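Local coordinates for oligopeptide-binding protein oppA (Lactococcus lactis subsp. cremoris, PDB 3FTO) that captures extracellular oligopeptides as the binding component of the OppABCDF ABC transporter and is essential for uptake of peptides larger than three amino acids and for growth in milk, at residues Leu53-Thr58 and Ser133-Asp138; Ala86-Leu91 and Thr99-Lys104; Tyr307-Tyr312 and Pro326-Asn331. All coordinates share one frame; numbering follows the deposited sequence.

Overall arrangement
From the N terminus, the chain first runs through the loop leading to helix 57-62, where contact 1 begins; it closes only when Ser133-Asp138 returns from beyond helix 116-127. Nested inside that long loop is contact 2, a local hairpin of strands 87-92 and 97-102 at one border of a four-stranded antiparallel sheet. The centres of these two lie about 24 Å apart, and they do not touch. Contact 3 follows in series: it closes a short loop between the end of the long strand 292-307 and the start of helix 330-339. Its centre is about 47 Å from that of contact 2, on the opposite side of the chain's centre.

Contact 1 (Leu53-Thr58 and Ser133-Asp138); sequences LSNDAT and SDRWTD
The guanidinium of Arg135 turns its NE edge to the backbone carbonyl of Ser54, whose oxygen lies almost exactly in the plane of the group. Two nitrogens grip this one atom: Arg135 NE reaches Ser54 O at 2.9 Å and Arg135 NH2 reaches Ser54 O at 3.1 Å. The NE bond is the straighter, with an N-H...O angle of 159°, and comes in nearly in line with the C=O; the NH2 donor is tilted from the carbonyl plane. This side-on grip should keep the guanidinium from turning. With CG set beside the backbone N (chi1 -58°) and the chain extended from there to NE, the arginine reaches across to Ser54. Next to it, the side chain of Asn55 crosses that of Asp134 at about a right angle.

Ser133 forms an ST turn: its OG accepts from Arg135 N at 3.0 Å. The same OG also bonds to Gly52 O, while Ser133 CB lies 4.4 Å from Leu53 CD1. Further along the first segment, Asp56 is the N-cap of helix 57-62 and uses OD2 for Lys46 N and Phe59 N. On the other side, Ser133 touches Ile126 and Trp136 touches Ala127, both on helix 116-127, and the indole stacks on His150 of helix 146-150.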
ATOM      1  N   LEU A  53       9.299 -13.295   8.398  1.00 34.44           N
ATOM      2  CA  LEU A  53       8.368 -14.118   9.152  1.00 34.51           C
ATOM      3  C   LEU A  53       7.058 -13.460   9.531  1.00 34.48           C
ATOM      4  O   LEU A  53       6.192 -14.098  10.041  1.00 34.52           O
ATOM      5  CB  LEU A  53       9.042 -14.613  10.407  1.00 34.52           C
ATOM      6  CG  LEU A  53       9.970 -15.782  10.244  1.00 34.72           C
ATOM      7  CD1 LEU A  53      10.612 -15.749   8.916  1.00 35.03           C
ATOM      8  CD2 LEU A  53      10.959 -15.869  11.334  1.00 34.82           C
ATOM      9  N   SER A  54       6.915 -12.175   9.277  1.00 34.53           N
ATOM     10  CA  SER A  54       5.740 -11.453   9.733  1.00 34.54           C
ATOM     11  C   SER A  54       4.625 -11.308   8.714  1.00 34.64           C
ATOM     12  O   SER A  54       4.829 -10.866   7.619  1.00 34.66           O
ATOM     13  CB  SER A  54       6.114 -10.095  10.276  1.00 34.46           C
ATOM     14  OG  SER A  54       5.130  -9.670  11.160  1.00 34.25           O
ATOM     15  N   ASN A  55       3.441 -11.718   9.126  1.00 34.71           N
ATOM     16  CA  ASN A  55       2.245 -11.644   8.317  1.00 34.80           C
ATOM     17  C   ASN A  55       1.132 -10.788   8.878  1.00 34.87           C
ATOM     18  O   ASN A  55       0.085 -10.720   8.297  1.00 34.90           O
ATOM     19  CB  ASN A  55       1.732 -13.049   7.988  1.00 34.77           C
ATOM     20  CG  ASN A  55       2.832 -13.967   7.475  1.00 34.67           C
ATOM     21  OD1 ASN A  55       3.554 -13.623   6.574  1.00 34.65           O
ATOM     22  ND2 ASN A  55       2.934 -15.130   8.045  1.00 34.26           N
ATOM     23  N   ASP A  56       1.368 -10.141  10.009  1.00 34.98           N
ATOM     24  CA  ASP A  56       0.363  -9.301  10.653  1.00 35.00           C
ATOM     25  C   ASP A  56       0.609  -7.796  10.475  1.00 34.97           C
ATOM     26  O   ASP A  56       1.595  -7.245  10.892  1.00 34.93           O
ATOM     27  CB  ASP A  56       0.283  -9.661  12.132  1.00 35.08           C
ATOM     28  CG  ASP A  56      -0.691  -8.820  12.890  1.00 35.28           C
ATOM     29  OD1 ASP A  56      -1.785  -8.598  12.404  1.00 36.26           O
ATOM     30  OD2 ASP A  56      -0.390  -8.412  13.993  1.00 35.30           O
ATOM     31  N   ALA A  57      -0.328  -7.144   9.827  1.00 34.89           N
ATOM     32  CA  ALA A  57      -0.230  -5.726   9.575  1.00 34.83           C
ATOM     33  C   ALA A  57      -0.234  -4.912  10.841  1.00 34.71           C
ATOM     34  O   ALA A  57       0.401  -3.904  10.899  1.00 34.73           O
ATOM     35  CB  ALA A  57      -1.318  -5.278   8.647  1.00 34.80           C
ATOM     36  N   THR A  58      -0.982  -5.350  11.836  1.00 34.60           N
ATOM     37  CA  THR A  58      -1.115  -4.625  13.074  1.00 34.50           C
ATOM     38  C   THR A  58       0.215  -4.500  13.795  1.00 34.28           C
ATOM     39  O   THR A  58       0.645  -3.418  14.145  1.00 34.26           O
ATOM     40  CB  THR A  58      -2.054  -5.400  14.010  1.00 34.57           C
ATOM     41  OG1 THR A  58      -3.404  -5.246  13.604  1.00 34.77           O
ATOM     42  CG2 THR A  58      -1.940  -4.913  15.396  1.00 34.74           C
ATOM     43  N   SER A 133       8.380 -18.778   5.703  1.00 34.95           N
ATOM     44  CA  SER A 133       7.980 -17.461   5.267  1.00 35.14           C
ATOM     45  C   SER A 133       6.989 -17.506   4.120  1.00 35.35           C
ATOM     46  O   SER A 133       7.054 -18.372   3.286  1.00 35.31           O
ATOM     47  CB  SER A 133       9.211 -16.675   4.864  1.00 35.12           C
ATOM     48  OG  SER A 133       8.875 -15.525   4.158  1.00 35.18           O
ATOM     49  N   ASP A 134       6.069 -16.561   4.108  1.00 35.57           N
ATOM     50  CA  ASP A 134       5.113 -16.381   3.027  1.00 35.81           C
ATOM     51  C   ASP A 134       5.555 -15.350   2.026  1.00 35.90           C
ATOM     52  O   ASP A 134       4.856 -15.065   1.086  1.00 35.89           O
ATOM     53  CB  ASP A 134       3.775 -15.950   3.573  1.00 35.85           C
ATOM     54  CG  ASP A 134       2.972 -17.089   4.057  1.00 36.31           C
ATOM     55  OD1 ASP A 134       3.460 -18.212   3.984  1.00 37.07           O
ATOM     56  OD2 ASP A 134       1.856 -16.868   4.518  1.00 36.67           O
ATOM     57  N   ARG A 135       6.718 -14.772   2.250  1.00 36.01           N
ATOM     58  CA  ARG A 135       7.096 -13.581   1.521  1.00 36.12           C
ATOM     59  C   ARG A 135       8.002 -13.727   0.324  1.00 36.11           C
ATOM     60  O   ARG A 135       8.448 -12.758  -0.189  1.00 36.22           O
ATOM     61  CB  ARG A 135       7.598 -12.506   2.467  1.00 36.09           C
ATOM     62  CG  ARG A 135       6.588 -12.147   3.499  1.00 36.31           C
ATOM     63  CD  ARG A 135       6.955 -10.894   4.214  1.00 36.46           C
ATOM     64  NE  ARG A 135       5.842 -10.335   4.936  1.00 36.60           N
ATOM     65  CZ  ARG A 135       5.011  -9.427   4.465  1.00 36.75           C
ATOM     66  NH1 ARG A 135       5.144  -8.953   3.254  1.00 36.89           N
ATOM     67  NH2 ARG A 135       4.038  -9.004   5.215  1.00 36.87           N
ATOM     68  N   TRP A 136       8.261 -14.933  -0.127  1.00 36.12           N
ATOM     69  CA  TRP A 136       9.014 -15.077  -1.345  1.00 36.09           C
ATOM     70  C   TRP A 136       8.211 -14.497  -2.482  1.00 36.09           C
ATOM     71  O   TRP A 136       7.019 -14.707  -2.579  1.00 36.22           O
ATOM     72  CB  TRP A 136       9.359 -16.538  -1.624  1.00 36.04           C
ATOM     73  CG  TRP A 136       9.903 -16.798  -2.985  1.00 36.01           C
ATOM     74  CD1 TRP A 136       9.198 -17.104  -4.090  1.00 35.77           C
ATOM     75  CD2 TRP A 136      11.268 -16.761  -3.388  1.00 35.68           C
ATOM     76  NE1 TRP A 136      10.019 -17.277  -5.141  1.00 35.67           N
ATOM     77  CE2 TRP A 136      11.304 -17.083  -4.736  1.00 35.65           C
ATOM     78  CE3 TRP A 136      12.466 -16.520  -2.729  1.00 35.65           C
ATOM     79  CZ2 TRP A 136      12.482 -17.134  -5.445  1.00 35.86           C
ATOM     80  CZ3 TRP A 136      13.620 -16.583  -3.424  1.00 35.51           C
ATOM     81  CH2 TRP A 136      13.634 -16.873  -4.764  1.00 35.69           C
ATOM     82  N   THR A 137       8.891 -13.746  -3.327  1.00 36.04           N
ATOM     83  CA  THR A 137       8.337 -13.311  -4.588  1.00 35.95           C
ATOM     84  C   THR A 137       9.221 -13.812  -5.717  1.00 35.85           C
ATOM     85  O   THR A 137      10.378 -14.106  -5.543  1.00 35.75           O
ATOM     86  CB  THR A 137       8.102 -11.777  -4.700  1.00 35.93           C
ATOM     87  OG1 THR A 137       9.335 -11.074  -4.607  1.00 36.29           O
ATOM     88  CG2 THR A 137       7.198 -11.297  -3.641  1.00 35.83           C
ATOM     89  N   ASP A 138       8.626 -13.915  -6.880  1.00 35.79           N
ATOM     90  CA  ASP A 138       9.324 -14.299  -8.067  1.00 35.75           C
ATOM     91  C   ASP A 138      10.295 -13.220  -8.535  1.00 35.55           C
ATOM     92  O   ASP A 138      11.190 -13.481  -9.274  1.00 35.57           O
ATOM     93  CB  ASP A 138       8.333 -14.712  -9.123  1.00 35.84           C
ATOM     94  CG  ASP A 138       7.928 -16.160  -8.977  1.00 36.39           C
ATOM     95  OD1 ASP A 138       8.709 -16.946  -8.408  1.00 36.88           O
ATOM     96  OD2 ASP A 138       6.819 -16.508  -9.402  1.00 37.12           O
TER

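Contact 2 (Ala86-Leu91 and Thr99-Lys104); sequences AADVAL and TITLRK
A beta hairpin of strands 87-92 and 97-102 brings Asp88 opposite Thr101 and Ala90 opposite Thr99 as hydrogen-bonded antiparallel pairs, the strand axes running at 163°. Each pair is closed by two backbone bonds; Thr101 N to Asp88 O is 2.9 Å and Thr99 N to Ala90 O is 2.7 Å. Arg103 N continues the ladder past the strand end, reaching Ala86 O at 3.0 Å.

On the face that carries Asp88, Ala90, Thr99 and Thr101, water 1 sits 2.7 Å from Asp88 OD1 and 2.6 Å from Thr101 OG1, and it also bonds Thr99 O. Asp88 has CG wedged between its own backbone N and carbonyl carbon (chi1 80°), which lays the carboxylate beside Thr101, with OD2 3.6 Å from Thr101 CB. Without this carboxylate, with an alanine here, the water is likely to lose a partner and Lys83 its long, weak ion pair. The other face is apolar: Ala87 CB meets Leu102 CD2 at 3.8 Å, and Val89 CG2 lies 4.0 Å from Ile100 CD1, the two side chains alongside each other.

The guanidinium of Arg103 bonds Gly85 O through NE and Gly84 O through NH2. Strand 97-102 has strand 170-174 on its far side, where Ile100 and Leu102 touch Ile171, while strand 87-92 is the outermost strand of this sheet, with Ala87 backbone-bonded to Leu72.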
ATOM      1  N   ALA A  86      20.057   4.106   8.103  1.00 31.86           N
ATOM      2  CA  ALA A  86      20.899   3.101   8.723  1.00 31.92           C
ATOM      3  C   ALA A  86      21.957   2.578   7.765  1.00 32.01           C
ATOM      4  O   ALA A  86      23.019   2.228   8.176  1.00 31.89           O
ATOM      5  CB  ALA A  86      20.068   1.988   9.243  1.00 31.86           C
ATOM      6  N   ALA A  87      21.591   2.509   6.500  1.00 32.12           N
ATOM      7  CA  ALA A  87      22.427   2.140   5.397  1.00 32.24           C
ATOM      8  C   ALA A  87      22.049   2.982   4.210  1.00 32.37           C
ATOM      9  O   ALA A  87      21.064   3.675   4.210  1.00 32.12           O
ATOM     10  CB  ALA A  87      22.282   0.685   5.058  1.00 32.25           C
ATOM     11  N   ASP A  88      22.873   2.874   3.188  1.00 32.75           N
ATOM     12  CA  ASP A  88      22.664   3.531   1.924  1.00 33.05           C
ATOM     13  C   ASP A  88      22.818   2.522   0.813  1.00 33.15           C
ATOM     14  O   ASP A  88      23.521   1.561   0.954  1.00 33.09           O
ATOM     15  CB  ASP A  88      23.575   4.762   1.763  1.00 33.17           C
ATOM     16  CG  ASP A  88      24.988   4.424   1.355  1.00 33.60           C
ATOM     17  OD1 ASP A  88      25.214   4.106   0.187  1.00 34.76           O
ATOM     18  OD2 ASP A  88      25.893   4.508   2.183  1.00 34.11           O
ATOM     19  N   VAL A  89      22.084   2.726  -0.254  1.00 33.37           N
ATOM     20  CA  VAL A  89      22.108   1.810  -1.363  1.00 33.62           C
ATOM     21  C   VAL A  89      22.460   2.496  -2.689  1.00 33.86           C
ATOM     22  O   VAL A  89      21.916   3.506  -3.037  1.00 33.80           O
ATOM     23  CB  VAL A  89      20.818   0.902  -1.409  1.00 33.60           C
ATOM     24  CG1 VAL A  89      19.562   1.702  -1.492  1.00 33.55           C
ATOM     25  CG2 VAL A  89      20.897  -0.099  -2.495  1.00 33.71           C
ATOM     26  N   ALA A  90      23.414   1.931  -3.396  1.00 34.15           N
ATOM     27  CA  ALA A  90      23.873   2.486  -4.650  1.00 34.43           C
ATOM     28  C   ALA A  90      23.701   1.503  -5.778  1.00 34.68           C
ATOM     29  O   ALA A  90      24.036   0.351  -5.666  1.00 34.75           O
ATOM     30  CB  ALA A  90      25.300   2.904  -4.562  1.00 34.41           C
ATOM     31  N   LEU A  91      23.187   2.000  -6.877  1.00 35.01           N
ATOM     32  CA  LEU A  91      22.944   1.188  -8.035  1.00 35.27           C
ATOM     33  C   LEU A  91      23.922   1.496  -9.158  1.00 35.48           C
ATOM     34  O   LEU A  91      24.060   2.631  -9.563  1.00 35.51           O
ATOM     35  CB  LEU A  91      21.530   1.430  -8.534  1.00 35.27           C
ATOM     36  CG  LEU A  91      20.373   1.168  -7.613  1.00 35.29           C
ATOM     37  CD1 LEU A  91      19.164   1.765  -8.202  1.00 35.36           C
ATOM     38  CD2 LEU A  91      20.178  -0.294  -7.321  1.00 35.36           C
ATOM     39  N   THR A  99      24.634  -1.898  -4.332  1.00 33.77           N
ATOM     40  CA  THR A  99      25.545  -1.900  -3.212  1.00 33.80           C
ATOM     41  C   THR A  99      24.939  -1.318  -1.937  1.00 33.82           C
ATOM     42  O   THR A  99      24.538  -0.181  -1.892  1.00 33.77           O
ATOM     43  CB  THR A  99      26.837  -1.184  -3.570  1.00 33.74           C
ATOM     44  OG1 THR A  99      27.371  -1.744  -4.761  1.00 33.74           O
ATOM     45  CG2 THR A  99      27.807  -1.366  -2.516  1.00 33.90           C
ATOM     46  N   ILE A 100      24.884  -2.137  -0.905  1.00 33.83           N
ATOM     47  CA  ILE A 100      24.348  -1.711   0.353  1.00 33.87           C
ATOM     48  C   ILE A 100      25.501  -1.445   1.305  1.00 33.94           C
ATOM     49  O   ILE A 100      26.332  -2.291   1.519  1.00 34.02           O
ATOM     50  CB  ILE A 100      23.378  -2.757   0.946  1.00 33.89           C
ATOM     51  CG1 ILE A 100      22.153  -2.981   0.064  1.00 33.95           C
ATOM     52  CG2 ILE A 100      22.894  -2.323   2.283  1.00 33.96           C
ATOM     53  CD1 ILE A 100      22.424  -3.559  -1.276  1.00 34.00           C
ATOM     54  N   THR A 101      25.563  -0.239   1.842  1.00 33.98           N
ATOM     55  CA  THR A 101      26.552   0.106   2.846  1.00 33.98           C
ATOM     56  C   THR A 101      25.906   0.450   4.160  1.00 34.01           C
ATOM     57  O   THR A 101      25.234   1.444   4.296  1.00 33.98           O
ATOM     58  CB  THR A 101      27.414   1.285   2.402  1.00 34.01           C
ATOM     59  OG1 THR A 101      27.954   1.007   1.134  1.00 34.01           O
ATOM     60  CG2 THR A 101      28.549   1.532   3.355  1.00 33.95           C
ATOM     61  N   LEU A 102      26.122  -0.420   5.119  1.00 34.12           N
ATOM     62  CA  LEU A 102      25.673  -0.213   6.474  1.00 34.20           C
ATOM     63  C   LEU A 102      26.546   0.810   7.167  1.00 34.34           C
ATOM     64  O   LEU A 102      27.729   0.894   6.918  1.00 34.36           O
ATOM     65  CB  LEU A 102      25.656  -1.527   7.249  1.00 34.17           C
ATOM     66  CG  LEU A 102      24.947  -2.709   6.604  1.00 34.09           C
ATOM     67  CD1 LEU A 102      25.403  -4.002   7.261  1.00 34.03           C
ATOM     68  CD2 LEU A 102      23.437  -2.543   6.665  1.00 33.89           C
ATOM     69  N   ARG A 103      25.946   1.586   8.053  1.00 34.45           N
ATOM     70  CA  ARG A 103      26.688   2.585   8.792  1.00 34.54           C
ATOM     71  C   ARG A 103      27.715   1.944   9.677  1.00 34.68           C
ATOM     72  O   ARG A 103      27.503   0.882  10.204  1.00 34.66           O
ATOM     73  CB  ARG A 103      25.779   3.437   9.643  1.00 34.49           C
ATOM     74  CG  ARG A 103      25.177   4.611   8.969  1.00 34.21           C
ATOM     75  CD  ARG A 103      24.333   5.325   9.978  1.00 34.09           C
ATOM     76  NE  ARG A 103      23.580   6.423   9.416  1.00 33.81           N
ATOM     77  CZ  ARG A 103      24.022   7.660   9.276  1.00 33.34           C
ATOM     78  NH1 ARG A 103      25.223   8.014   9.644  1.00 33.16           N
ATOM     79  NH2 ARG A 103      23.237   8.549   8.769  1.00 33.39           N
ATOM     80  N   LYS A 104      28.834   2.627   9.790  1.00 34.89           N
ATOM     81  CA  LYS A 104      29.939   2.270  10.649  1.00 35.10           C
ATOM     82  C   LYS A 104      29.520   1.887  12.052  1.00 35.05           C
ATOM     83  O   LYS A 104      30.020   0.941  12.609  1.00 35.15           O
ATOM     84  CB  LYS A 104      30.879   3.456  10.718  1.00 35.26           C
ATOM     85  CG  LYS A 104      31.570   3.778   9.443  1.00 35.77           C
ATOM     86  CD  LYS A 104      32.452   4.980   9.624  1.00 36.55           C
ATOM     87  CE  LYS A 104      33.191   5.323   8.351  1.00 36.89           C
ATOM     88  NZ  LYS A 104      34.035   6.515   8.526  1.00 37.48           N
TER
HETATM   89  O   HOH W   1      26.376   1.873  -0.798  1.00 26.20           O

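Contact 3 (Tyr307-Tyr312 and Pro326-Asn331); sequences YNLGHY and PLQDQN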
ATOM      1  N   TYR A 307     -14.471  -3.296 -15.803  1.00 32.19           N
ATOM      2  CA  TYR A 307     -15.381  -3.840 -16.788  1.00 31.75           C
ATOM      3  C   TYR A 307     -14.989  -5.227 -17.155  1.00 31.49           C
ATOM      4  O   TYR A 307     -13.845  -5.503 -17.287  1.00 31.51           O
ATOM      5  CB  TYR A 307     -15.416  -3.000 -18.034  1.00 31.64           C
ATOM      6  CG  TYR A 307     -15.983  -1.666 -17.808  1.00 31.20           C
ATOM      7  CD1 TYR A 307     -17.153  -1.510 -17.121  1.00 30.81           C
ATOM      8  CD2 TYR A 307     -15.337  -0.559 -18.256  1.00 30.85           C
ATOM      9  CE1 TYR A 307     -17.651  -0.310 -16.907  1.00 30.74           C
ATOM     10  CE2 TYR A 307     -15.828   0.639 -18.066  1.00 30.77           C
ATOM     11  CZ  TYR A 307     -16.976   0.778 -17.383  1.00 30.51           C
ATOM     12  OH  TYR A 307     -17.425   2.026 -17.202  1.00 30.42           O
ATOM     13  N   ASN A 308     -15.959  -6.106 -17.317  1.00 31.23           N
ATOM     14  CA  ASN A 308     -15.671  -7.490 -17.623  1.00 30.96           C
ATOM     15  C   ASN A 308     -15.582  -7.684 -19.122  1.00 30.76           C
ATOM     16  O   ASN A 308     -16.542  -7.629 -19.841  1.00 30.61           O
ATOM     17  CB  ASN A 308     -16.712  -8.406 -16.983  1.00 30.93           C
ATOM     18  CG  ASN A 308     -16.258  -9.842 -16.888  1.00 30.82           C
ATOM     19  OD1 ASN A 308     -15.179 -10.177 -17.268  1.00 30.83           O
ATOM     20  ND2 ASN A 308     -17.113 -10.689 -16.406  1.00 30.59           N
ATOM     21  N   LEU A 309     -14.366  -7.870 -19.568  1.00 30.62           N
ATOM     22  CA  LEU A 309     -14.062  -7.928 -20.967  1.00 30.50           C
ATOM     23  C   LEU A 309     -13.463  -9.227 -21.445  1.00 30.36           C
ATOM     24  O   LEU A 309     -13.047  -9.303 -22.547  1.00 30.33           O
ATOM     25  CB  LEU A 309     -13.110  -6.794 -21.305  1.00 30.50           C
ATOM     26  CG  LEU A 309     -13.605  -5.397 -21.015  1.00 30.58           C
ATOM     27  CD1 LEU A 309     -12.514  -4.395 -21.211  1.00 30.74           C
ATOM     28  CD2 LEU A 309     -14.812  -5.064 -21.848  1.00 30.79           C
ATOM     29  N   GLY A 310     -13.377 -10.230 -20.613  1.00 30.23           N
ATOM     30  CA  GLY A 310     -12.644 -11.389 -21.025  1.00 30.23           C
ATOM     31  C   GLY A 310     -12.397 -12.446 -19.990  1.00 30.23           C
ATOM     32  O   GLY A 310     -13.136 -12.627 -19.063  1.00 30.32           O
ATOM     33  N   HIS A 311     -11.331 -13.174 -20.181  1.00 30.16           N
ATOM     34  CA  HIS A 311     -11.033 -14.249 -19.313  1.00 30.24           C
ATOM     35  C   HIS A 311      -9.529 -14.405 -19.156  1.00 30.28           C
ATOM     36  O   HIS A 311      -8.777 -13.901 -19.929  1.00 30.32           O
ATOM     37  CB  HIS A 311     -11.700 -15.520 -19.822  1.00 30.14           C
ATOM     38  CG  HIS A 311     -10.879 -16.262 -20.806  1.00 30.08           C
ATOM     39  ND1 HIS A 311     -10.955 -16.039 -22.155  1.00 30.35           N
ATOM     40  CD2 HIS A 311      -9.914 -17.181 -20.630  1.00 29.81           C
ATOM     41  CE1 HIS A 311     -10.097 -16.814 -22.770  1.00 30.19           C
ATOM     42  NE2 HIS A 311      -9.448 -17.511 -21.868  1.00 29.80           N
ATOM     43  N   TYR A 312      -9.100 -15.128 -18.147  1.00 30.34           N
ATOM     44  CA  TYR A 312      -7.683 -15.335 -17.957  1.00 30.45           C
ATOM     45  C   TYR A 312      -7.290 -16.764 -18.285  1.00 30.55           C
ATOM     46  O   TYR A 312      -7.887 -17.684 -17.786  1.00 30.51           O
ATOM     47  CB  TYR A 312      -7.267 -14.957 -16.535  1.00 30.34           C
ATOM     48  CG  TYR A 312      -5.799 -15.023 -16.298  1.00 30.29           C
ATOM     49  CD1 TYR A 312      -4.957 -14.088 -16.835  1.00 30.05           C
ATOM     50  CD2 TYR A 312      -5.251 -16.026 -15.528  1.00 30.11           C
ATOM     51  CE1 TYR A 312      -3.643 -14.140 -16.632  1.00 30.12           C
ATOM     52  CE2 TYR A 312      -3.925 -16.081 -15.303  1.00 30.09           C
ATOM     53  CZ  TYR A 312      -3.112 -15.137 -15.859  1.00 30.24           C
ATOM     54  OH  TYR A 312      -1.775 -15.193 -15.640  1.00 29.96           O
ATOM     55  N   PRO A 326     -21.462  -5.234 -24.584  1.00 31.46           N
ATOM     56  CA  PRO A 326     -21.463  -3.896 -25.136  1.00 31.52           C
ATOM     57  C   PRO A 326     -20.376  -3.028 -24.491  1.00 31.61           C
ATOM     58  O   PRO A 326     -20.071  -1.971 -24.958  1.00 31.59           O
ATOM     59  CB  PRO A 326     -22.874  -3.409 -24.830  1.00 31.52           C
ATOM     60  CG  PRO A 326     -23.452  -4.382 -23.992  1.00 31.50           C
ATOM     61  CD  PRO A 326     -22.820  -5.641 -24.240  1.00 31.49           C
ATOM     62  N   LEU A 327     -19.767  -3.535 -23.432  1.00 31.74           N
ATOM     63  CA  LEU A 327     -18.663  -2.881 -22.772  1.00 31.81           C
ATOM     64  C   LEU A 327     -17.394  -2.897 -23.609  1.00 31.89           C
ATOM     65  O   LEU A 327     -16.481  -2.190 -23.340  1.00 31.90           O
ATOM     66  CB  LEU A 327     -18.440  -3.435 -21.381  1.00 31.80           C
ATOM     67  CG  LEU A 327     -19.453  -2.999 -20.336  1.00 31.79           C
ATOM     68  CD1 LEU A 327     -19.195  -3.646 -19.041  1.00 31.98           C
ATOM     69  CD2 LEU A 327     -19.540  -1.541 -20.208  1.00 31.93           C
ATOM     70  N   GLN A 328     -17.391  -3.708 -24.642  1.00 32.01           N
ATOM     71  CA  GLN A 328     -16.335  -3.764 -25.613  1.00 32.10           C
ATOM     72  C   GLN A 328     -16.243  -2.481 -26.403  1.00 32.22           C
ATOM     73  O   GLN A 328     -15.233  -2.211 -26.986  1.00 32.20           O
ATOM     74  CB  GLN A 328     -16.494  -4.939 -26.552  1.00 32.03           C
ATOM     75  CG  GLN A 328     -16.225  -6.271 -25.953  1.00 32.08           C
ATOM     76  CD  GLN A 328     -14.806  -6.473 -25.488  1.00 32.10           C
ATOM     77  OE1 GLN A 328     -13.948  -5.649 -25.681  1.00 32.49           O
ATOM     78  NE2 GLN A 328     -14.564  -7.591 -24.901  1.00 31.70           N
ATOM     79  N   ASP A 329     -17.309  -1.703 -26.418  1.00 32.42           N
ATOM     80  CA  ASP A 329     -17.302  -0.421 -27.102  1.00 32.62           C
ATOM     81  C   ASP A 329     -16.756   0.632 -26.173  1.00 32.63           C
ATOM     82  O   ASP A 329     -17.234   0.792 -25.083  1.00 32.72           O
ATOM     83  CB  ASP A 329     -18.701  -0.017 -27.613  1.00 32.69           C
ATOM     84  CG  ASP A 329     -19.316  -1.050 -28.517  1.00 33.01           C
ATOM     85  OD1 ASP A 329     -18.570  -1.783 -29.156  1.00 33.67           O
ATOM     86  OD2 ASP A 329     -20.542  -1.150 -28.611  1.00 33.73           O
ATOM     87  N   GLN A 330     -15.761   1.353 -26.646  1.00 32.67           N
ATOM     88  CA  GLN A 330     -15.103   2.410 -25.907  1.00 32.72           C
ATOM     89  C   GLN A 330     -16.048   3.546 -25.542  1.00 32.63           C
ATOM     90  O   GLN A 330     -15.911   4.117 -24.507  1.00 32.64           O
ATOM     91  CB  GLN A 330     -13.887   2.931 -26.678  1.00 32.80           C
ATOM     92  CG  GLN A 330     -13.150   4.061 -26.013  1.00 33.26           C
ATOM     93  CD  GLN A 330     -11.835   4.390 -26.653  1.00 33.78           C
ATOM     94  OE1 GLN A 330     -11.551   5.525 -26.921  1.00 34.70           O
ATOM     95  NE2 GLN A 330     -11.033   3.395 -26.897  1.00 34.36           N
ATOM     96  N   ASN A 331     -16.987   3.881 -26.401  1.00 32.51           N
ATOM     97  CA  ASN A 331     -17.939   4.916 -26.079  1.00 32.50           C
ATOM     98  C   ASN A 331     -18.799   4.518 -24.905  1.00 32.37           C
ATOM     99  O   ASN A 331     -19.128   5.328 -24.076  1.00 32.33           O
ATOM    100  CB  ASN A 331     -18.804   5.292 -27.276  1.00 32.55           C
ATOM    101  CG  ASN A 331     -18.103   6.218 -28.229  1.00 32.70           C
ATOM    102  OD1 ASN A 331     -16.914   6.118 -28.439  1.00 32.96           O
ATOM    103  ND2 ASN A 331     -18.848   7.106 -28.826  1.00 32.79           N
TER
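Gln328 NE2 offers a weak hydrogen bond to Leu309 O, 3.3 Å long and bent to 125° at the hydrogen. The same nitrogen also bonds Arg323 O, and Gln328 OE1 bonds Gln321 NE2, so both ends of the amide are held. The bend of the Gln328 chain at chi2 (-64°) folds the amide back against Leu309, whose CD2 lies 3.9 Å from Gln328 CD.

Leu327 supplies the greasy part of the contact. It crosses Tyr307 at about a right angle and lays CD2 over one face of the ring, 4.2 Å from the Tyr307 centroid and offset toward the rim, a CH-pi contact, while Leu327 CD1 sits by the rim, 3.5 Å from Tyr307 CD1. Two residues on from Tyr307, Leu309 CD2 lies 4.0 Å from Leu327 CB.

The 3-10 turn 326-328 presents Leu327 and Gln328 and leads through Asp329, the N-cap residue, into helix 330-339. Arg333 of that helix bonds Leu327 O, and Ile336 touches both Tyr307 and Leu327. The turn and helix start thus pack against the end of strand 292-307 as it heads for the short strand 311-313.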